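Local atomic coordinates of scyllo-inositol 2-dehydrogenase (NADP(+)) IolW (Bacillus subtilis subsp. subtilis, PDB entry 3GDO), a protein that catalyses the reversible NADPH-dependent reduction of scyllo-inosose to scyllo-inositol and does not accept NADH in place of NADPH. Residues T186-V200 with Y212-L226. Numbering follows the deposited sequence.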
ATOM      1  N   THR B 186      -6.826  -9.130  10.805  1.00 30.40           N
ATOM      2  CA  THR B 186      -6.182  -9.990   9.808  1.00 31.69           C
ATOM      3  C   THR B 186      -6.060 -11.421  10.312  1.00 32.25           C
ATOM      4  O   THR B 186      -6.325 -12.376   9.546  1.00 32.78           O
ATOM      5  CB  THR B 186      -4.776  -9.479   9.386  1.00 31.06           C
ATOM      6  OG1 THR B 186      -4.852  -8.073   9.073  1.00 31.77           O
ATOM      7  CG2 THR B 186      -4.282 -10.237   8.191  1.00 28.57           C
ATOM      8  N   LEU B 187      -5.622 -11.575  11.570  1.00 32.95           N
ATOM      9  CA  LEU B 187      -5.508 -12.912  12.189  1.00 32.74           C
ATOM     10  C   LEU B 187      -6.901 -13.534  12.273  1.00 33.76           C
ATOM     11  O   LEU B 187      -7.071 -14.711  11.996  1.00 34.38           O
ATOM     12  CB  LEU B 187      -4.888 -12.816  13.557  1.00 32.40           C
ATOM     13  CG  LEU B 187      -3.428 -12.317  13.564  1.00 31.68           C
ATOM     14  CD1 LEU B 187      -2.900 -12.392  14.962  1.00 31.18           C
ATOM     15  CD2 LEU B 187      -2.547 -13.037  12.596  1.00 33.52           C
ATOM     16  N   HIS B 188      -7.892 -12.711  12.581  1.00 33.36           N
ATOM     17  CA  HIS B 188      -9.263 -13.182  12.722  1.00 34.56           C
ATOM     18  C   HIS B 188      -9.731 -13.764  11.412  1.00 35.07           C
ATOM     19  O   HIS B 188     -10.375 -14.819  11.383  1.00 35.37           O
ATOM     20  CB  HIS B 188     -10.208 -12.057  13.173  1.00 33.60           C
ATOM     21  CG  HIS B 188     -11.596 -12.520  13.504  1.00 36.18           C
ATOM     22  ND1 HIS B 188     -11.860 -13.457  14.489  1.00 36.65           N
ATOM     23  CD2 HIS B 188     -12.796 -12.181  12.978  1.00 36.64           C
ATOM     24  CE1 HIS B 188     -13.166 -13.647  14.573  1.00 36.33           C
ATOM     25  NE2 HIS B 188     -13.756 -12.891  13.665  1.00 38.04           N
ATOM     26  N   LEU B 189      -9.418 -13.077  10.320  1.00 35.07           N
ATOM     27  CA  LEU B 189      -9.881 -13.524   9.007  1.00 34.86           C
ATOM     28  C   LEU B 189      -9.124 -14.726   8.457  1.00 34.94           C
ATOM     29  O   LEU B 189      -9.733 -15.568   7.857  1.00 34.87           O
ATOM     30  CB  LEU B 189      -9.855 -12.394   7.972  1.00 33.67           C
ATOM     31  CG  LEU B 189     -10.792 -11.191   8.029  1.00 35.75           C
ATOM     32  CD1 LEU B 189     -10.455 -10.310   6.842  1.00 33.62           C
ATOM     33  CD2 LEU B 189     -12.270 -11.595   7.987  1.00 34.20           C
ATOM     34  N   PHE B 190      -7.804 -14.809   8.637  1.00 35.15           N
ATOM     35  CA  PHE B 190      -7.033 -15.771   7.857  1.00 35.33           C
ATOM     36  C   PHE B 190      -6.094 -16.651   8.681  1.00 35.55           C
ATOM     37  O   PHE B 190      -5.325 -17.421   8.096  1.00 36.19           O
ATOM     38  CB  PHE B 190      -6.154 -15.052   6.792  1.00 35.88           C
ATOM     39  CG  PHE B 190      -6.858 -13.991   6.003  1.00 37.02           C
ATOM     40  CD1 PHE B 190      -7.869 -14.322   5.085  1.00 36.46           C
ATOM     41  CD2 PHE B 190      -6.482 -12.641   6.145  1.00 36.55           C
ATOM     42  CE1 PHE B 190      -8.511 -13.293   4.318  1.00 38.66           C
ATOM     43  CE2 PHE B 190      -7.126 -11.618   5.381  1.00 37.25           C
ATOM     44  CZ  PHE B 190      -8.117 -11.946   4.471  1.00 35.43           C
ATOM     45  N   GLY B 191      -6.121 -16.544  10.005  1.00 35.80           N
ATOM     46  CA  GLY B 191      -5.211 -17.339  10.852  1.00 35.74           C
ATOM     47  C   GLY B 191      -3.807 -16.777  10.830  1.00 36.26           C
ATOM     48  O   GLY B 191      -3.586 -15.639  10.397  1.00 37.07           O
ATOM     49  N   MET B 192      -2.841 -17.556  11.289  1.00 35.75           N
ATOM     50  CA  MET B 192      -1.481 -17.092  11.372  1.00 36.03           C
ATOM     51  C   MET B 192      -0.808 -17.189  10.011  1.00 37.24           C
ATOM     52  O   MET B 192      -1.033 -18.168   9.275  1.00 36.67           O
ATOM     53  CB  MET B 192      -0.683 -17.910  12.413  1.00 35.93           C
ATOM     54  CG  MET B 192      -0.948 -17.518  13.916  1.00 36.44           C
ATOM     55  SD  MET B 192      -0.548 -15.795  14.362  1.00 33.52           S
ATOM     56  CE  MET B 192       1.119 -15.975  14.880  1.00 28.19           C
ATOM     57  N   PRO B 193       0.047 -16.186   9.678  1.00 37.71           N
ATOM     58  CA  PRO B 193       0.818 -16.209   8.443  1.00 37.28           C
ATOM     59  C   PRO B 193       2.055 -17.097   8.587  1.00 38.24           C
ATOM     60  O   PRO B 193       2.367 -17.563   9.673  1.00 37.56           O
ATOM     61  CB  PRO B 193       1.250 -14.741   8.277  1.00 37.54           C
ATOM     62  CG  PRO B 193       1.407 -14.254   9.688  1.00 36.67           C
ATOM     63  CD  PRO B 193       0.304 -14.959  10.469  1.00 37.73           C
ATOM     64  N   LYS B 194       2.792 -17.317   7.513  1.00 38.81           N
ATOM     65  CA  LYS B 194       4.005 -18.081   7.695  1.00 39.10           C
ATOM     66  C   LYS B 194       5.241 -17.227   7.881  1.00 38.79           C
ATOM     67  O   LYS B 194       6.280 -17.743   8.283  1.00 38.24           O
ATOM     68  CB  LYS B 194       4.201 -19.127   6.623  1.00 40.53           C
ATOM     69  CG  LYS B 194       4.004 -18.703   5.207  1.00 44.68           C
ATOM     70  CD  LYS B 194       3.980 -19.997   4.379  1.00 49.77           C
ATOM     71  CE  LYS B 194       3.613 -19.776   2.916  1.00 52.42           C
ATOM     72  NZ  LYS B 194       4.777 -19.227   2.156  1.00 54.95           N
ATOM     73  N   ALA B 195       5.124 -15.918   7.627  1.00 36.16           N
ATOM     74  CA  ALA B 195       6.253 -15.040   7.828  1.00 34.64           C
ATOM     75  C   ALA B 195       5.783 -13.602   7.930  1.00 33.83           C
ATOM     76  O   ALA B 195       4.633 -13.290   7.560  1.00 32.45           O
ATOM     77  CB  ALA B 195       7.288 -15.224   6.718  1.00 33.81           C
ATOM     78  N   VAL B 196       6.650 -12.747   8.477  1.00 32.62           N
ATOM     79  CA  VAL B 196       6.355 -11.318   8.625  1.00 32.05           C
ATOM     80  C   VAL B 196       7.579 -10.585   8.120  1.00 32.19           C
ATOM     81  O   VAL B 196       8.715 -10.934   8.489  1.00 32.16           O
ATOM     82  CB  VAL B 196       6.114 -10.937  10.114  1.00 32.25           C
ATOM     83  CG1 VAL B 196       5.920  -9.411  10.316  1.00 30.80           C
ATOM     84  CG2 VAL B 196       4.938 -11.712  10.699  1.00 32.48           C
ATOM     85  N   THR B 197       7.368  -9.586   7.265  1.00 32.23           N
ATOM     86  CA  THR B 197       8.463  -8.714   6.819  1.00 31.72           C
ATOM     87  C   THR B 197       8.031  -7.281   7.182  1.00 32.22           C
ATOM     88  O   THR B 197       6.895  -6.870   6.887  1.00 31.61           O
ATOM     89  CB  THR B 197       8.746  -8.912   5.321  1.00 31.39           C
ATOM     90  OG1 THR B 197       8.998 -10.303   5.047  1.00 34.92           O
ATOM     91  CG2 THR B 197       9.975  -8.059   4.834  1.00 31.50           C
ATOM     92  N   ALA B 198       8.887  -6.504   7.834  1.00 32.22           N
ATOM     93  CA  ALA B 198       8.375  -5.223   8.343  1.00 32.51           C
ATOM     94  C   ALA B 198       9.425  -4.134   8.399  1.00 33.15           C
ATOM     95  O   ALA B 198      10.616  -4.405   8.555  1.00 31.80           O
ATOM     96  CB  ALA B 198       7.748  -5.427   9.739  1.00 30.78           C
ATOM     97  N   ASN B 199       8.945  -2.892   8.310  1.00 32.93           N
ATOM     98  CA  ASN B 199       9.733  -1.725   8.635  1.00 33.42           C
ATOM     99  C   ASN B 199       8.964  -0.969   9.717  1.00 34.12           C
ATOM    100  O   ASN B 199       7.770  -0.638   9.563  1.00 33.51           O
ATOM    101  CB  ASN B 199       9.990  -0.873   7.380  1.00 33.12           C
ATOM    102  CG  ASN B 199      10.889   0.336   7.656  1.00 36.94           C
ATOM    103  OD1 ASN B 199      11.857   0.247   8.432  1.00 36.83           O
ATOM    104  ND2 ASN B 199      10.559   1.483   7.041  1.00 37.34           N
ATOM    105  N   VAL B 200       9.629  -0.716  10.835  1.00 34.26           N
ATOM    106  CA  VAL B 200       8.969  -0.069  11.960  1.00 35.62           C
ATOM    107  C   VAL B 200       9.937   1.055  12.384  1.00 36.65           C
ATOM    108  O   VAL B 200      11.115   0.791  12.663  1.00 36.62           O
ATOM    109  CB  VAL B 200       8.648  -1.121  13.086  1.00 35.96           C
ATOM    110  CG1 VAL B 200       8.027  -0.505  14.291  1.00 37.03           C
ATOM    111  CG2 VAL B 200       7.703  -2.237  12.549  1.00 35.56           C
ATOM    112  N   TYR B 212       5.553   5.025  12.552  1.00 29.60           N
ATOM    113  CA  TYR B 212       5.401   4.483  11.224  1.00 29.51           C
ATOM    114  C   TYR B 212       5.617   2.970  11.238  1.00 28.70           C
ATOM    115  O   TYR B 212       6.604   2.465  11.805  1.00 28.13           O
ATOM    116  CB  TYR B 212       6.417   5.162  10.279  1.00 28.71           C
ATOM    117  CG  TYR B 212       6.432   4.600   8.888  1.00 28.98           C
ATOM    118  CD1 TYR B 212       5.787   5.261   7.836  1.00 30.08           C
ATOM    119  CD2 TYR B 212       7.068   3.385   8.618  1.00 28.68           C
ATOM    120  CE1 TYR B 212       5.787   4.726   6.534  1.00 29.57           C
ATOM    121  CE2 TYR B 212       7.054   2.822   7.370  1.00 27.04           C
ATOM    122  CZ  TYR B 212       6.400   3.495   6.323  1.00 30.56           C
ATOM    123  OH  TYR B 212       6.452   2.951   5.078  1.00 28.99           O
ATOM    124  N   PHE B 213       4.722   2.243  10.580  1.00 28.65           N
ATOM    125  CA  PHE B 213       4.937   0.815  10.376  1.00 27.77           C
ATOM    126  C   PHE B 213       4.373   0.395   9.036  1.00 27.87           C
ATOM    127  O   PHE B 213       3.314   0.897   8.565  1.00 27.13           O
ATOM    128  CB  PHE B 213       4.312  -0.028  11.528  1.00 27.73           C
ATOM    129  CG  PHE B 213       2.816   0.096  11.619  1.00 27.05           C
ATOM    130  CD1 PHE B 213       1.981  -0.689  10.806  1.00 27.85           C
ATOM    131  CD2 PHE B 213       2.235   1.006  12.478  1.00 23.89           C
ATOM    132  CE1 PHE B 213       0.603  -0.542  10.861  1.00 25.68           C
ATOM    133  CE2 PHE B 213       0.869   1.172  12.519  1.00 26.56           C
ATOM    134  CZ  PHE B 213       0.044   0.371  11.727  1.00 25.87           C
ATOM    135  N   HIS B 214       5.070  -0.553   8.447  1.00 26.51           N
ATOM    136  CA  HIS B 214       4.625  -1.207   7.240  1.00 27.44           C
ATOM    137  C   HIS B 214       4.899  -2.721   7.396  1.00 27.73           C
ATOM    138  O   HIS B 214       6.053  -3.144   7.448  1.00 28.20           O
ATOM    139  CB  HIS B 214       5.421  -0.663   6.040  1.00 26.98           C
ATOM    140  CG  HIS B 214       4.825  -1.064   4.743  1.00 29.53           C
ATOM    141  ND1 HIS B 214       4.991  -2.334   4.207  1.00 30.47           N
ATOM    142  CD2 HIS B 214       3.962  -0.408   3.923  1.00 29.19           C
ATOM    143  CE1 HIS B 214       4.297  -2.414   3.081  1.00 32.47           C
ATOM    144  NE2 HIS B 214       3.654  -1.267   2.894  1.00 28.71           N
ATOM    145  N   LEU B 215       3.864  -3.529   7.499  1.00 28.23           N
ATOM    146  CA  LEU B 215       4.067  -4.965   7.700  1.00 28.62           C
ATOM    147  C   LEU B 215       3.521  -5.764   6.533  1.00 29.35           C
ATOM    148  O   LEU B 215       2.439  -5.461   6.026  1.00 28.88           O
ATOM    149  CB  LEU B 215       3.322  -5.433   8.969  1.00 29.06           C
ATOM    150  CG  LEU B 215       3.956  -5.374  10.356  1.00 28.51           C
ATOM    151  CD1 LEU B 215       4.345  -3.936  10.740  1.00 30.47           C
ATOM    152  CD2 LEU B 215       2.931  -5.926  11.347  1.00 29.61           C
ATOM    153  N   THR B 216       4.258  -6.785   6.124  1.00 29.11           N
ATOM    154  CA  THR B 216       3.739  -7.770   5.189  1.00 32.16           C
ATOM    155  C   THR B 216       3.593  -9.115   5.919  1.00 32.19           C
ATOM    156  O   THR B 216       4.604  -9.666   6.437  1.00 32.91           O
ATOM    157  CB  THR B 216       4.679  -7.956   3.958  1.00 32.29           C
ATOM    158  OG1 THR B 216       4.827  -6.702   3.263  1.00 34.48           O
ATOM    159  CG2 THR B 216       4.135  -9.036   3.005  1.00 33.01           C
ATOM    160  N   LEU B 217       2.371  -9.616   5.971  1.00 30.91           N
ATOM    161  CA  LEU B 217       2.097 -10.985   6.472  1.00 32.66           C
ATOM    162  C   LEU B 217       1.932 -11.977   5.329  1.00 32.70           C
ATOM    163  O   LEU B 217       1.020 -11.850   4.483  1.00 31.11           O
ATOM    164  CB  LEU B 217       0.888 -11.033   7.414  1.00 31.98           C
ATOM    165  CG  LEU B 217       1.054 -10.521   8.854  1.00 32.90           C
ATOM    166  CD1 LEU B 217       1.560  -9.092   8.952  1.00 31.95           C
ATOM    167  CD2 LEU B 217      -0.281 -10.630   9.634  1.00 31.60           C
ATOM    168  N   ASP B 218       2.858 -12.940   5.306  1.00 32.91           N
ATOM    169  CA  ASP B 218       3.021 -13.832   4.181  1.00 34.97           C
ATOM    170  C   ASP B 218       2.112 -15.042   4.386  1.00 35.46           C
ATOM    171  O   ASP B 218       2.343 -15.853   5.289  1.00 35.12           O
ATOM    172  CB  ASP B 218       4.514 -14.239   4.053  1.00 35.42           C
ATOM    173  CG  ASP B 218       4.785 -15.242   2.898  1.00 37.28           C
ATOM    174  OD1 ASP B 218       3.892 -15.526   2.060  1.00 34.76           O
ATOM    175  OD2 ASP B 218       5.929 -15.753   2.846  1.00 39.09           O
ATOM    176  N   TYR B 219       1.059 -15.123   3.588  1.00 34.97           N
ATOM    177  CA  TYR B 219       0.207 -16.311   3.564  1.00 36.06           C
ATOM    178  C   TYR B 219       0.347 -17.014   2.198  1.00 36.79           C
ATOM    179  O   TYR B 219      -0.624 -17.520   1.688  1.00 38.57           O
ATOM    180  CB  TYR B 219      -1.246 -15.922   3.743  1.00 34.64           C
ATOM    181  CG  TYR B 219      -1.627 -15.309   5.088  1.00 35.73           C
ATOM    182  CD1 TYR B 219      -2.163 -16.109   6.126  1.00 34.19           C
ATOM    183  CD2 TYR B 219      -1.495 -13.937   5.314  1.00 32.17           C
ATOM    184  CE1 TYR B 219      -2.549 -15.545   7.365  1.00 35.19           C
ATOM    185  CE2 TYR B 219      -1.894 -13.366   6.531  1.00 34.10           C
ATOM    186  CZ  TYR B 219      -2.406 -14.174   7.559  1.00 34.13           C
ATOM    187  OH  TYR B 219      -2.770 -13.590   8.746  1.00 32.77           O
ATOM    188  N   GLY B 220       1.527 -16.987   1.582  1.00 37.01           N
ATOM    189  CA  GLY B 220       1.736 -17.688   0.295  1.00 37.68           C
ATOM    190  C   GLY B 220       1.149 -16.876  -0.850  1.00 37.80           C
ATOM    191  O   GLY B 220       1.662 -15.801  -1.208  1.00 38.07           O
ATOM    192  N   LYS B 221       0.075 -17.381  -1.435  1.00 37.81           N
ATOM    193  CA  LYS B 221      -0.578 -16.688  -2.523  1.00 38.58           C
ATOM    194  C   LYS B 221      -1.197 -15.376  -1.993  1.00 37.31           C
ATOM    195  O   LYS B 221      -1.097 -14.321  -2.644  1.00 37.49           O
ATOM    196  CB  LYS B 221      -1.632 -17.583  -3.147  1.00 39.06           C
ATOM    197  CG  LYS B 221      -2.345 -16.918  -4.314  1.00 42.38           C
ATOM    198  CD  LYS B 221      -3.468 -17.814  -4.856  1.00 46.22           C
ATOM    199  CE  LYS B 221      -4.439 -16.973  -5.683  1.00 47.88           C
ATOM    200  NZ  LYS B 221      -5.548 -17.797  -6.228  1.00 49.56           N
ATOM    201  N   LEU B 222      -1.815 -15.462  -0.818  1.00 35.88           N
ATOM    202  CA  LEU B 222      -2.392 -14.308  -0.112  1.00 34.56           C
ATOM    203  C   LEU B 222      -1.302 -13.453   0.549  1.00 33.27           C
ATOM    204  O   LEU B 222      -0.427 -13.966   1.292  1.00 32.54           O
ATOM    205  CB  LEU B 222      -3.405 -14.764   0.945  1.00 35.00           C
ATOM    206  CG  LEU B 222      -3.945 -13.749   1.974  1.00 36.68           C
ATOM    207  CD1 LEU B 222      -4.622 -12.571   1.250  1.00 36.59           C
ATOM    208  CD2 LEU B 222      -4.933 -14.387   3.001  1.00 34.48           C
ATOM    209  N   GLN B 223      -1.352 -12.142   0.275  1.00 30.85           N
ATOM    210  CA  GLN B 223      -0.407 -11.191   0.918  1.00 30.53           C
ATOM    211  C   GLN B 223      -1.229 -10.170   1.664  1.00 29.69           C
ATOM    212  O   GLN B 223      -2.164  -9.580   1.085  1.00 29.29           O
ATOM    213  CB  GLN B 223       0.514 -10.511  -0.108  1.00 30.29           C
ATOM    214  CG  GLN B 223       1.421 -11.489  -0.845  1.00 31.93           C
ATOM    215  CD  GLN B 223       2.520 -12.031   0.068  1.00 33.68           C
ATOM    216  OE1 GLN B 223       3.182 -11.289   0.776  1.00 33.79           O
ATOM    217  NE2 GLN B 223       2.683 -13.347   0.072  1.00 33.36           N
ATOM    218  N   ALA B 224      -0.948 -10.023   2.953  1.00 28.81           N
ATOM    219  CA  ALA B 224      -1.697  -9.098   3.807  1.00 28.92           C
ATOM    220  C   ALA B 224      -0.713  -7.999   4.112  1.00 29.42           C
ATOM    221  O   ALA B 224       0.418  -8.291   4.559  1.00 27.76           O
ATOM    222  CB  ALA B 224      -2.179  -9.790   5.100  1.00 28.16           C
ATOM    223  N   ILE B 225      -1.106  -6.744   3.844  1.00 29.30           N
ATOM    224  CA  ILE B 225      -0.165  -5.629   3.969  1.00 28.91           C
ATOM    225  C   ILE B 225      -0.803  -4.660   4.954  1.00 28.66           C
ATOM    226  O   ILE B 225      -1.918  -4.202   4.696  1.00 27.81           O
ATOM    227  CB  ILE B 225       0.051  -4.872   2.618  1.00 29.49           C
ATOM    228  CG1 ILE B 225       0.496  -5.778   1.450  1.00 31.77           C
ATOM    229  CG2 ILE B 225       0.931  -3.594   2.825  1.00 31.36           C
ATOM    230  CD1 ILE B 225       1.716  -6.565   1.645  1.00 36.23           C
ATOM    231  N   LEU B 226      -0.117  -4.336   6.054  1.00 27.12           N
ATOM    232  CA  LEU B 226      -0.727  -3.502   7.107  1.00 28.32           C
ATOM    233  C   LEU B 226       0.228  -2.382   7.412  1.00 28.33           C
ATOM    234  O   LEU B 226       1.413  -2.629   7.703  1.00 27.97           O
ATOM    235  CB  LEU B 226      -0.984  -4.295   8.392  1.00 27.46           C
ATOM    236  CG  LEU B 226      -1.777  -5.585   8.238  1.00 30.12           C
ATOM    237  CD1 LEU B 226      -1.610  -6.446   9.507  1.00 29.56           C
ATOM    238  CD2 LEU B 226      -3.241  -5.270   7.977  1.00 30.21           C
TER
HETATM  239  O   HOH W   1       6.396  -4.892   4.585  1.00 33.19           O
HETATM  240  O   HOH W   2       8.481   1.161   4.832  1.00 30.09           O
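Tyr219 OH donates to the carbonyl O of Gly191 at 2.8 Å, and the C=O...donor angle of 161° shows a nearly head-on approach. Gly191, with positive phi, is where the chain leaves helix 174-190. Further along, Lys194 N gives a 2.7 Å bond to Asp218 O, whereas Lys194 NZ reaches Asp218 OD2 only as a long salt bridge of 3.7 Å. Asp218 OD1 is gripped from opposite faces of its carboxylate by Gly220 N, closing an Asx turn, and by Gln223 NE2. Thr197 N to Thr216 O at 2.9 Å and Thr216 N to Thr197 O at 2.7 Å make a hydrogen-bonded antiparallel pair, as do the reciprocal bonds of Asn199 and His214. One water joins Thr197 O, His214 ND1 and Thr216 OG1; another links Asn199 ND2 to Tyr212 OH.

Pro193 CB lies over one face of the Tyr219 ring, 3.8 Å from its centroid and close to the ring normal, a CH-pi contact. Tyr219 CG sits beside the backbone N (chi1 -65°), which folds the ring back under the loop 191-193 although its CB starts away from it. Phe190 turns an edge to the Tyr219 ring, with planes at 67°, while its own face receives Leu222 CD2. An alanine in place of Tyr219 would probably leave the Gly191 carbonyl without this donor and open a gap beneath Pro193 and beside Phe190.

On the apolar face, Ala198 CB meets Leu215 CG at 3.8 Å, and Thr186 CG2 touches Ala224 CB at the same distance. The end of helix 174-190 runs nearly along strands 212-219 and 222-228 of the mixed sheet in the C-terminal alpha/beta domain, on the face carrying Leu215 and Leu217, which helix 323-342 also borders. On the other face, His214 meets His214 of the second subunit, placing the hairpin 195-219 at the dimer interface.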